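Local coordinates for thioredoxin (H-type,TRX-H) (Edwardsiella tarda, PDB 5ZF2), which is a thioredoxin-like effector that inhibits ASK1-MAPK signalling cascades to promote pathogenesis during infection, at residues D7-Q12 with R52-N57; Q12-A15 with P19-V22; L76-Y79 with V85-S88; E3-A8 with Q66-S71. One frame throughout, in Å; residues are numbered along the deposited sequence.

Overall arrangement
The four contacts run across a five-stranded thioredoxin sheet, from strand 2-4 at one edge to strand 83-89 at the other. Contacts 1 and 2 share helix 7-15 and have centres about 7 Å apart. They reach neighbouring strands, and Phe54 CE2 touches Ala13 CB at 3.5 Å. Contact 4 also lies about 7 Å from contact 1, between centres, and shares Asp7 and Ala8 at the start of helix 7-15 with it. Contact 3 is the far hairpin, its centre about 14 Å from that of contact 1. It joins contact 4 where Arg87 NH2 meets Phe68 O at 2.9 Å. A CxxC pattern at the start of helix 30-43, outside all four contacts, is the probable redox motif.

Contact 1: D7-Q12 with R52-N57; sequences DAAFTQ and RVFKVN
Phe10 turns the edge of its ring toward the face of Phe54, a T-shaped pair with centroids 5.8 Å apart and planes at 77°. The closest ring atoms are Phe10 CD1 and Phe54 CD2, at 4.0 Å. The first torsion of Phe10 sets CG anti to the backbone N (chi1 177°), which puts the ring beside the carbonyl carbon with its edge toward Phe54. Phe10 CA also lies over that face, toward the rim, as a CH-pi contact 4.1 Å from the ring centroid. Ala9 adds a methyl at the far end of the ring, with CB 3.7 Å from Phe54 CE1. In the thioredoxin fold this is the first helix, 7-15, lying roughly antiparallel to the strand 52-57 on one face of the sheet. Phe10 and Phe68 of helix 62-68 form a further edge-to-face pair. The polar end of the contact lies at Arg52. A water donates to Ala9 O at 2.8 Å and accepts a weak bond from Arg52 NH2. Gln12 brings NE2 to the edge of the guanidinium, 3.7 Å from Arg52 NH1, with the two planes 41° apart. Arg52 also binds Ser1 through NE and forms a salt bridge to Glu3.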
loop_
_atom_site.group_PDB
_atom_site.type_symbol
_atom_site.label_atom_id
_atom_site.label_comp_id
_atom_site.label_asym_id
_atom_site.label_seq_id
_atom_site.Cartn_x
_atom_site.Cartn_y
_atom_site.Cartn_z
ATOM N N ASP A 7 12.656 -4.069 -4.844
ATOM C CA ASP A 7 12.994 -5.230 -4.025
ATOM C C ASP A 7 13.769 -4.817 -2.783
ATOM O O ASP A 7 13.399 -5.181 -1.663
ATOM C CB ASP A 7 13.818 -6.236 -4.835
ATOM C CG ASP A 7 13.048 -6.827 -6.009
ATOM O OD1 ASP A 7 11.800 -6.780 -5.973
ATOM O OD2 ASP A 7 13.699 -7.345 -6.958
ATOM N N ALA A 8 14.836 -4.026 -2.959
ATOM C CA ALA A 8 15.726 -3.749 -1.837
ATOM C C ALA A 8 15.052 -2.872 -0.787
ATOM O O ALA A 8 15.207 -3.105 0.417
ATOM C CB ALA A 8 17.017 -3.097 -2.329
ATOM N N ALA A 9 14.316 -1.840 -1.206
ATOM C CA ALA A 9 13.682 -1.006 -0.192
ATOM C C ALA A 9 12.565 -1.759 0.533
ATOM O O ALA A 9 12.359 -1.560 1.735
ATOM C CB ALA A 9 13.161 0.289 -0.819
ATOM N N PHE A 10 11.825 -2.611 -0.171
ATOM C CA PHE A 10 10.751 -3.367 0.481
ATOM C C PHE A 10 11.313 -4.348 1.504
ATOM O O PHE A 10 10.820 -4.431 2.641
ATOM C CB PHE A 10 9.909 -4.108 -0.560
ATOM C CG PHE A 10 8.820 -4.959 0.032
ATOM C CD1 PHE A 10 7.637 -4.391 0.484
ATOM C CD2 PHE A 10 8.980 -6.331 0.134
ATOM C CE1 PHE A 10 6.622 -5.203 1.026
ATOM C CE2 PHE A 10 7.979 -7.142 0.687
ATOM C CZ PHE A 10 6.804 -6.574 1.123
ATOM N N THR A 11 12.343 -5.111 1.123
ATOM C CA THR A 11 12.886 -6.096 2.048
ATOM C C THR A 11 13.474 -5.413 3.277
ATOM O O THR A 11 13.322 -5.904 4.405
ATOM C CB THR A 11 13.942 -6.981 1.363
ATOM O OG1 THR A 11 15.107 -6.218 1.080
ATOM C CG2 THR A 11 13.425 -7.581 0.060
ATOM N N GLN A 12 14.107 -4.251 3.088
ATOM C CA GLN A 12 14.657 -3.544 4.239
ATOM C C GLN A 12 13.539 -3.014 5.133
ATOM O O GLN A 12 13.638 -3.088 6.364
ATOM C CB GLN A 12 15.580 -2.422 3.775
ATOM C CG GLN A 12 16.127 -1.571 4.895
ATOM C CD GLN A 12 15.971 -0.092 4.612
ATOM O OE1 GLN A 12 16.784 0.490 3.899
ATOM N NE2 GLN A 12 14.901 0.519 5.132
ATOM N N ARG A 52 5.518 2.597 6.220
ATOM C CA ARG A 52 6.348 2.657 5.027
ATOM C C ARG A 52 5.477 2.192 3.858
ATOM O O ARG A 52 5.126 1.012 3.776
ATOM C CB ARG A 52 7.581 1.771 5.175
ATOM C CG ARG A 52 8.358 1.974 6.450
ATOM C CD ARG A 52 9.143 3.265 6.399
ATOM N NE ARG A 52 10.040 3.322 5.246
ATOM C CZ ARG A 52 11.206 2.680 5.150
ATOM N NH1 ARG A 52 11.642 1.905 6.146
ATOM N NH2 ARG A 52 11.937 2.809 4.045
ATOM N N VAL A 53 5.147 3.109 2.958
ATOM C CA VAL A 53 4.246 2.843 1.831
ATOM C C VAL A 53 5.076 2.590 0.589
ATOM O O VAL A 53 5.998 3.362 0.290
ATOM C CB VAL A 53 3.290 4.024 1.603
ATOM C CG1 VAL A 53 2.343 3.740 0.402
ATOM C CG2 VAL A 53 2.540 4.344 2.887
ATOM N N PHE A 54 4.764 1.506 -0.141
ATOM C CA PHE A 54 5.403 1.231 -1.420
ATOM C C PHE A 54 4.359 1.201 -2.528
ATOM O O PHE A 54 3.388 0.442 -2.450
ATOM C CB PHE A 54 6.178 -0.085 -1.386
ATOM C CG PHE A 54 7.304 -0.057 -0.418
ATOM C CD1 PHE A 54 8.548 0.440 -0.809
ATOM C CD2 PHE A 54 7.121 -0.492 0.880
ATOM C CE1 PHE A 54 9.590 0.495 0.083
ATOM C CE2 PHE A 54 8.165 -0.420 1.797
ATOM C CZ PHE A 54 9.395 0.082 1.388
ATOM N N LYS A 55 4.568 2.022 -3.553
ATOM C CA LYS A 55 3.670 2.077 -4.696
ATOM C C LYS A 55 4.150 1.085 -5.746
ATOM O O LYS A 55 5.259 1.222 -6.286
ATOM C CB LYS A 55 3.603 3.495 -5.263
ATOM C CG LYS A 55 3.090 4.559 -4.267
ATOM C CD LYS A 55 1.564 4.701 -4.287
ATOM C CE LYS A 55 1.096 5.879 -3.414
ATOM N NZ LYS A 55 1.486 7.225 -3.955
ATOM N N VAL A 56 3.316 0.087 -6.022
ATOM C CA VAL A 56 3.583 -0.947 -7.010
ATOM C C VAL A 56 2.793 -0.606 -8.261
ATOM O O VAL A 56 1.559 -0.509 -8.218
ATOM C CB VAL A 56 3.194 -2.341 -6.480
ATOM C CG1 VAL A 56 3.506 -3.428 -7.530
ATOM C CG2 VAL A 56 3.930 -2.643 -5.173
ATOM N N ASN A 57 3.500 -0.393 -9.370
ATOM C CA ASN A 57 2.842 -0.075 -10.626
ATOM C C ASN A 57 2.352 -1.380 -11.250
ATOM O O ASN A 57 3.149 -2.215 -11.694
ATOM C CB ASN A 57 3.786 0.690 -11.549
ATOM C CG ASN A 57 3.108 1.147 -12.837
ATOM O OD1 ASN A 57 2.245 0.460 -13.387
ATOM N ND2 ASN A 57 3.490 2.335 -13.313
HETATM O O HOH W 1 13.072 0.683 3.335
#

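Contact 2: Q12-A15 with P19-V22; sequences QAQA and PVLV
Segments 12-15 and 19-22 come nearest at Gln14 and Val20, CA to CA 6.9 Å, where helix 7-15 passes the start of strand 20-25 after a link of only a few residues. Val20 carries the strand side of the contact. Its CB bond points at the helix, and CG2 does most of the touching. Ala13 points its methyl toward the strand, with CB 3.8 Å from Val20 CG2. Gln14 arrives from a different direction. Its chain bends at chi2 (-77°), and this turns the amide in toward the strand. There Gln14 OE1 rests 3.3 Å from Val20 CG2 and 3.5 Å from Val20 CB. The two side chains cross at about a right angle. The amide oxygen therefore lies against aliphatic carbon, a polar atom in van der Waals contact at a largely apolar interface. The other end of the same amide packs on Tyr79 of the next strand, with Gln14 NE2 3.3 Å from Tyr79 CD2. Val20 also touches Phe10 and Phe54, so it joins the apolar layer between helix 7-15 and the sheet. Ala13 reaches Phe54 as well. The two segments belong to the N-terminal beta-alpha-beta crossover of the thioredoxin fold, in which helix 7-15 links the parallel strands 2-4 and 20-25 with strand 52-57 lying between them.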
loop_
_atom_site.group_PDB
_atom_site.type_symbol
_atom_site.label_atom_id
_atom_site.label_comp_id
_atom_site.label_asym_id
_atom_site.label_seq_id
_atom_site.Cartn_x
_atom_site.Cartn_y
_atom_site.Cartn_z
ATOM N N GLN A 12 14.107 -4.251 3.088
ATOM C CA GLN A 12 14.657 -3.544 4.239
ATOM C C GLN A 12 13.539 -3.014 5.133
ATOM O O GLN A 12 13.638 -3.088 6.364
ATOM C CB GLN A 12 15.580 -2.422 3.775
ATOM C CG GLN A 12 16.127 -1.571 4.895
ATOM C CD GLN A 12 15.971 -0.092 4.612
ATOM O OE1 GLN A 12 16.784 0.490 3.899
ATOM N NE2 GLN A 12 14.901 0.519 5.132
ATOM N N ALA A 13 12.452 -2.507 4.538
ATOM C CA ALA A 13 11.304 -2.098 5.349
ATOM C C ALA A 13 10.722 -3.275 6.137
ATOM O O ALA A 13 10.430 -3.146 7.334
ATOM C CB ALA A 13 10.229 -1.455 4.461
ATOM N N GLN A 14 10.570 -4.439 5.502
ATOM C CA GLN A 14 9.994 -5.586 6.208
ATOM C C GLN A 14 10.864 -6.051 7.367
ATOM O O GLN A 14 10.344 -6.544 8.375
ATOM C CB GLN A 14 9.769 -6.752 5.249
ATOM C CG GLN A 14 8.714 -6.463 4.206
ATOM C CD GLN A 14 7.309 -6.573 4.766
ATOM O OE1 GLN A 14 6.880 -5.747 5.577
ATOM N NE2 GLN A 14 6.586 -7.597 4.331
ATOM N N ALA A 15 12.180 -5.943 7.239
ATOM C CA ALA A 15 13.066 -6.357 8.319
ATOM C C ALA A 15 13.168 -5.318 9.440
ATOM O O ALA A 15 13.667 -5.645 10.523
ATOM C CB ALA A 15 14.455 -6.654 7.752
ATOM N N PRO A 19 5.421 -1.042 10.261
ATOM C CA PRO A 19 4.325 -1.426 9.361
ATOM C C PRO A 19 4.615 -1.014 7.930
ATOM O O PRO A 19 5.226 0.029 7.673
ATOM C CB PRO A 19 3.111 -0.653 9.901
ATOM C CG PRO A 19 3.601 0.196 11.017
ATOM C CD PRO A 19 5.082 0.110 11.116
ATOM N N VAL A 20 4.138 -1.827 6.989
ATOM C CA VAL A 20 4.386 -1.604 5.567
ATOM C C VAL A 20 3.079 -1.699 4.803
ATOM O O VAL A 20 2.316 -2.654 4.989
ATOM C CB VAL A 20 5.391 -2.617 4.995
ATOM C CG1 VAL A 20 5.502 -2.417 3.512
ATOM C CG2 VAL A 20 6.754 -2.433 5.688
ATOM N N LEU A 21 2.834 -0.733 3.923
ATOM C CA LEU A 21 1.656 -0.750 3.071
ATOM C C LEU A 21 2.115 -0.944 1.638
ATOM O O LEU A 21 2.899 -0.139 1.113
ATOM C CB LEU A 21 0.853 0.547 3.193
ATOM C CG LEU A 21 -0.325 0.572 2.235
ATOM C CD1 LEU A 21 -1.414 -0.414 2.715
ATOM C CD2 LEU A 21 -0.891 2.008 2.090
ATOM N N VAL A 22 1.614 -1.983 1.001
ATOM C CA VAL A 22 1.808 -2.196 -0.427
ATOM C C VAL A 22 0.572 -1.650 -1.129
ATOM O O VAL A 22 -0.548 -2.125 -0.886
ATOM C CB VAL A 22 2.025 -3.689 -0.736
ATOM C CG1 VAL A 22 1.942 -3.958 -2.236
ATOM C CG2 VAL A 22 3.371 -4.136 -0.173
#

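Contact 3: L76-Y79 with V85-S88; sequences LILY and VRRS
Ile77 lays its CD1 methyl over one face of the Arg87 guanidinium, off centre toward the rim and 3.7 Å from Arg87 NH2. The two side chains run side by side in the same direction. Arg87 places CG between its backbone N and carbonyl carbon (chi1 65°), then bends at chi3, which brings the guanidinium back beside Ile77. On the other face of the sheet, Leu78 CD2 approaches the Arg86 guanidinium obliquely, 3.3 Å from Arg86 NH2. Arg86 is extended from CG to NE and keeps pace with the leucine. The backbones form the antiparallel hairpin of strands 75-80 and 83-89. Leu76 and Ser88 are a hydrogen-bonded pair, Leu76 N to Ser88 O being 2.8 Å with a return bond of 2.9 Å from Ser88 N to Leu76 O. Ile77 and Arg87 form the non-hydrogen-bonded pair. Leu78 N gives a nearly straight bond (178°) to Arg86 O, while Leu78 O receives Val85 N at 2.8 Å. Val85 and Arg86 thus both face Leu78, a classic beta bulge. Arg87 NE has a salt bridge to Glu84 of its own strand, and Arg87 NH2 bonds Phe68 O. Arg86 NE bonds Phe100 O of helix 94-102. Glu84 probably offsets the charge of Arg87. The carbonyl bonded by Arg86 is neutral, and the nearby Arg80 probably works against its charge.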
loop_
_atom_site.group_PDB
_atom_site.type_symbol
_atom_site.label_atom_id
_atom_site.label_comp_id
_atom_site.label_asym_id
_atom_site.label_seq_id
_atom_site.Cartn_x
_atom_site.Cartn_y
_atom_site.Cartn_z
ATOM N N LEU A 76 -4.708 -2.934 -1.816
ATOM C CA LEU A 76 -3.880 -2.460 -0.703
ATOM C C LEU A 76 -3.610 -3.646 0.208
ATOM O O LEU A 76 -4.537 -4.414 0.525
ATOM C CB LEU A 76 -4.578 -1.358 0.111
ATOM C CG LEU A 76 -5.063 -0.116 -0.634
ATOM C CD1 LEU A 76 -5.930 0.778 0.291
ATOM C CD2 LEU A 76 -3.859 0.638 -1.138
ATOM N N ILE A 77 -2.358 -3.813 0.604
ATOM C CA ILE A 77 -1.969 -4.901 1.495
ATOM C C ILE A 77 -1.194 -4.319 2.659
ATOM O O ILE A 77 -0.188 -3.634 2.456
ATOM C CB ILE A 77 -1.106 -5.957 0.795
ATOM C CG1 ILE A 77 -1.765 -6.397 -0.521
ATOM C CG2 ILE A 77 -0.865 -7.136 1.796
ATOM C CD1 ILE A 77 -0.836 -7.248 -1.409
ATOM N N LEU A 78 -1.626 -4.618 3.871
ATOM C CA LEU A 78 -0.990 -4.048 5.053
ATOM C C LEU A 78 -0.162 -5.140 5.712
ATOM O O LEU A 78 -0.655 -6.245 5.940
ATOM C CB LEU A 78 -2.018 -3.478 6.035
ATOM C CG LEU A 78 -1.412 -2.860 7.308
ATOM C CD1 LEU A 78 -0.520 -1.619 6.979
ATOM C CD2 LEU A 78 -2.488 -2.477 8.324
ATOM N N TYR A 79 1.097 -4.836 5.991
ATOM C CA TYR A 79 1.973 -5.731 6.731
ATOM C C TYR A 79 2.326 -5.113 8.068
ATOM O O TYR A 79 2.475 -3.894 8.182
ATOM C CB TYR A 79 3.275 -6.014 5.964
ATOM C CG TYR A 79 3.086 -6.742 4.678
ATOM C CD1 TYR A 79 2.664 -6.071 3.551
ATOM C CD2 TYR A 79 3.341 -8.106 4.583
ATOM C CE1 TYR A 79 2.493 -6.721 2.355
ATOM C CE2 TYR A 79 3.159 -8.780 3.381
ATOM C CZ TYR A 79 2.733 -8.078 2.281
ATOM O OH TYR A 79 2.571 -8.704 1.088
ATOM N N VAL A 85 -1.265 -8.607 7.352
ATOM C CA VAL A 85 -2.339 -8.505 8.333
ATOM C C VAL A 85 -3.704 -8.484 7.660
ATOM O O VAL A 85 -4.649 -9.084 8.161
ATOM C CB VAL A 85 -2.132 -7.247 9.211
ATOM C CG1 VAL A 85 -3.382 -6.938 10.027
ATOM C CG2 VAL A 85 -0.948 -7.452 10.142
ATOM N N ARG A 86 -3.832 -7.805 6.520
ATOM C CA ARG A 86 -5.106 -7.718 5.816
ATOM C C ARG A 86 -4.857 -7.087 4.461
ATOM O O ARG A 86 -3.831 -6.429 4.237
ATOM C CB ARG A 86 -6.147 -6.882 6.594
ATOM C CG ARG A 86 -5.590 -5.540 7.078
ATOM C CD ARG A 86 -6.589 -4.837 7.992
ATOM N NE ARG A 86 -6.009 -3.660 8.617
ATOM C CZ ARG A 86 -5.668 -3.570 9.903
ATOM N NH1 ARG A 86 -5.864 -4.588 10.737
ATOM N NH2 ARG A 86 -5.141 -2.438 10.352
ATOM N N ARG A 87 -5.820 -7.281 3.564
ATOM C CA ARG A 87 -5.756 -6.681 2.244
ATOM C C ARG A 87 -7.159 -6.210 1.874
ATOM O O ARG A 87 -8.157 -6.567 2.519
ATOM C CB ARG A 87 -5.179 -7.659 1.204
ATOM C CG ARG A 87 -6.031 -8.910 0.928
ATOM C CD ARG A 87 -5.437 -9.711 -0.241
ATOM N NE ARG A 87 -4.054 -10.115 0.028
ATOM C CZ ARG A 87 -3.138 -10.301 -0.919
ATOM N NH1 ARG A 87 -3.474 -10.113 -2.190
ATOM N NH2 ARG A 87 -1.893 -10.661 -0.596
ATOM N N SER A 88 -7.218 -5.376 0.843
ATOM C CA SER A 88 -8.433 -4.678 0.450
ATOM C C SER A 88 -8.329 -4.372 -1.035
ATOM O O SER A 88 -7.240 -4.022 -1.510
ATOM C CB SER A 88 -8.576 -3.381 1.287
ATOM O OG SER A 88 -9.568 -2.520 0.743
#

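Contact 4: E3-A8 with Q66-S71; sequences EPYSDA and QQFRVS
Tyr5 and Phe68 have CA atoms 11.9 Å apart, so long side chains bridge the two backbones. Residues 3-8 leave strand 2-4, and Ser6 caps the start of helix 7-15. Residues 66-71 close helix 62-68 with a Schellman motif, in which Arg69 takes positive phi. Tyr5 holds CG anti to its own N (chi1 178°), and its ring extends toward the helix end. Tyr5 CE1 meets the edge of the Phe68 ring, near the plane of that ring and 3.7 Å from Phe68 CZ. The ring planes stand at 87°, and the edge of Phe68 meets CE1 rather than the centre of the tyrosine ring. At the hydroxyl, Tyr5 OH lies 3.0 Å from Gln67 OE1 and 2.9 Å from Asp7 OD1, two acceptors for a single proton. Gln67 reaches there with a chain extended beyond CG, its amide plane at 90° to the tyrosine ring. Tyr5 also packs on Val56 of strand 52-57, and its carbonyl accepts a bond from Gln61. Phe68 continues inward to Val22 of strand 20-25 and Ile77 of strand 75-80, joining helix 62-68 to the middle of the sheet.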
loop_
_atom_site.group_PDB
_atom_site.type_symbol
_atom_site.label_atom_id
_atom_site.label_comp_id
_atom_site.label_asym_id
_atom_site.label_seq_id
_atom_site.Cartn_x
_atom_site.Cartn_y
_atom_site.Cartn_z
ATOM N N GLU A 3 7.236 5.590 -1.286
ATOM C CA GLU A 3 8.289 5.457 -2.277
ATOM C C GLU A 3 7.866 4.422 -3.303
ATOM O O GLU A 3 6.957 3.620 -3.041
ATOM C CB GLU A 3 9.623 5.084 -1.612
ATOM C CG GLU A 3 9.689 3.696 -1.009
ATOM C CD GLU A 3 10.771 3.629 0.093
ATOM O OE1 GLU A 3 10.451 3.834 1.292
ATOM O OE2 GLU A 3 11.953 3.411 -0.248
ATOM N N PRO A 4 8.453 4.441 -4.500
ATOM C CA PRO A 4 8.165 3.397 -5.480
ATOM C C PRO A 4 8.654 2.059 -4.963
ATOM O O PRO A 4 9.683 1.971 -4.283
ATOM C CB PRO A 4 8.967 3.823 -6.724
ATOM C CG PRO A 4 9.484 5.168 -6.443
ATOM C CD PRO A 4 9.503 5.369 -4.963
ATOM N N TYR A 5 7.919 1.012 -5.309
ATOM C CA TYR A 5 8.369 -0.326 -4.974
ATOM C C TYR A 5 9.714 -0.624 -5.633
ATOM O O TYR A 5 9.914 -0.382 -6.833
ATOM C CB TYR A 5 7.354 -1.389 -5.404
ATOM C CG TYR A 5 7.875 -2.767 -5.095
ATOM C CD1 TYR A 5 7.692 -3.338 -3.834
ATOM C CD2 TYR A 5 8.633 -3.461 -6.037
ATOM C CE1 TYR A 5 8.207 -4.592 -3.546
ATOM C CE2 TYR A 5 9.158 -4.679 -5.758
ATOM C CZ TYR A 5 8.936 -5.250 -4.523
ATOM O OH TYR A 5 9.476 -6.491 -4.301
ATOM N N SER A 6 10.625 -1.160 -4.826
ATOM C CA SER A 6 11.814 -1.855 -5.288
ATOM C C SER A 6 12.051 -2.997 -4.324
ATOM O O SER A 6 11.632 -2.936 -3.162
ATOM C CB SER A 6 13.046 -0.943 -5.353
ATOM O OG SER A 6 13.540 -0.643 -4.058
ATOM N N ASP A 7 12.656 -4.069 -4.844
ATOM C CA ASP A 7 12.994 -5.230 -4.025
ATOM C C ASP A 7 13.769 -4.817 -2.783
ATOM O O ASP A 7 13.399 -5.181 -1.663
ATOM C CB ASP A 7 13.818 -6.236 -4.835
ATOM C CG ASP A 7 13.048 -6.827 -6.009
ATOM O OD1 ASP A 7 11.800 -6.780 -5.973
ATOM O OD2 ASP A 7 13.699 -7.345 -6.958
ATOM N N ALA A 8 14.836 -4.026 -2.959
ATOM C CA ALA A 8 15.726 -3.749 -1.837
ATOM C C ALA A 8 15.052 -2.872 -0.787
ATOM O O ALA A 8 15.207 -3.105 0.417
ATOM C CB ALA A 8 17.017 -3.097 -2.329
ATOM N N GLN A 66 3.175 -11.071 -8.567
ATOM C CA GLN A 66 3.155 -12.483 -8.202
ATOM C C GLN A 66 3.544 -12.670 -6.744
ATOM O O GLN A 66 2.910 -13.436 -6.014
ATOM C CB GLN A 66 4.090 -13.284 -9.108
ATOM C CG GLN A 66 3.491 -13.609 -10.468
ATOM C CD GLN A 66 2.260 -14.506 -10.379
ATOM O OE1 GLN A 66 2.166 -15.369 -9.502
ATOM N NE2 GLN A 66 1.311 -14.306 -11.293
ATOM N N GLN A 67 4.569 -11.955 -6.298
ATOM C CA GLN A 67 4.995 -12.027 -4.905
ATOM C C GLN A 67 3.851 -11.701 -3.938
ATOM O O GLN A 67 3.713 -12.329 -2.878
ATOM C CB GLN A 67 6.158 -11.054 -4.719
ATOM C CG GLN A 67 6.575 -10.810 -3.296
ATOM C CD GLN A 67 7.779 -9.865 -3.221
ATOM O OE1 GLN A 67 7.971 -9.024 -4.098
ATOM N NE2 GLN A 67 8.578 -9.996 -2.174
ATOM N N PHE A 68 3.038 -10.706 -4.276
ATOM C CA PHE A 68 1.963 -10.221 -3.427
ATOM C C PHE A 68 0.622 -10.883 -3.715
ATOM O O PHE A 68 -0.348 -10.592 -3.011
ATOM C CB PHE A 68 1.840 -8.701 -3.598
ATOM C CG PHE A 68 3.059 -7.943 -3.123
ATOM C CD1 PHE A 68 3.552 -8.144 -1.850
ATOM C CD2 PHE A 68 3.725 -7.052 -3.969
ATOM C CE1 PHE A 68 4.671 -7.464 -1.406
ATOM C CE2 PHE A 68 4.850 -6.378 -3.535
ATOM C CZ PHE A 68 5.324 -6.581 -2.250
ATOM N N ARG A 69 0.553 -11.765 -4.718
ATOM C CA ARG A 69 -0.677 -12.462 -5.086
ATOM C C ARG A 69 -1.757 -11.432 -5.436
ATOM O O ARG A 69 -2.858 -11.413 -4.879
ATOM C CB ARG A 69 -1.101 -13.422 -3.958
ATOM C CG ARG A 69 -2.444 -14.162 -4.126
ATOM C CD ARG A 69 -2.767 -15.096 -2.937
ATOM N NE ARG A 69 -3.380 -14.367 -1.821
ATOM C CZ ARG A 69 -4.624 -13.891 -1.816
ATOM N NH1 ARG A 69 -5.422 -14.041 -2.865
ATOM N NH2 ARG A 69 -5.085 -13.257 -0.752
ATOM N N VAL A 70 -1.399 -10.524 -6.340
ATOM C CA VAL A 70 -2.237 -9.390 -6.718
ATOM C C VAL A 70 -2.714 -9.590 -8.142
ATOM O O VAL A 70 -1.897 -9.787 -9.049
ATOM C CB VAL A 70 -1.477 -8.058 -6.594
ATOM C CG1 VAL A 70 -2.288 -6.910 -7.219
ATOM C CG2 VAL A 70 -1.172 -7.782 -5.136
ATOM N N SER A 71 -4.030 -9.521 -8.342
ATOM C CA SER A 71 -4.596 -9.634 -9.674
ATOM C C SER A 71 -5.344 -8.390 -10.124
ATOM O O SER A 71 -5.764 -8.339 -11.283
ATOM C CB SER A 71 -5.540 -10.849 -9.763
ATOM O OG SER A 71 -6.609 -10.752 -8.828
#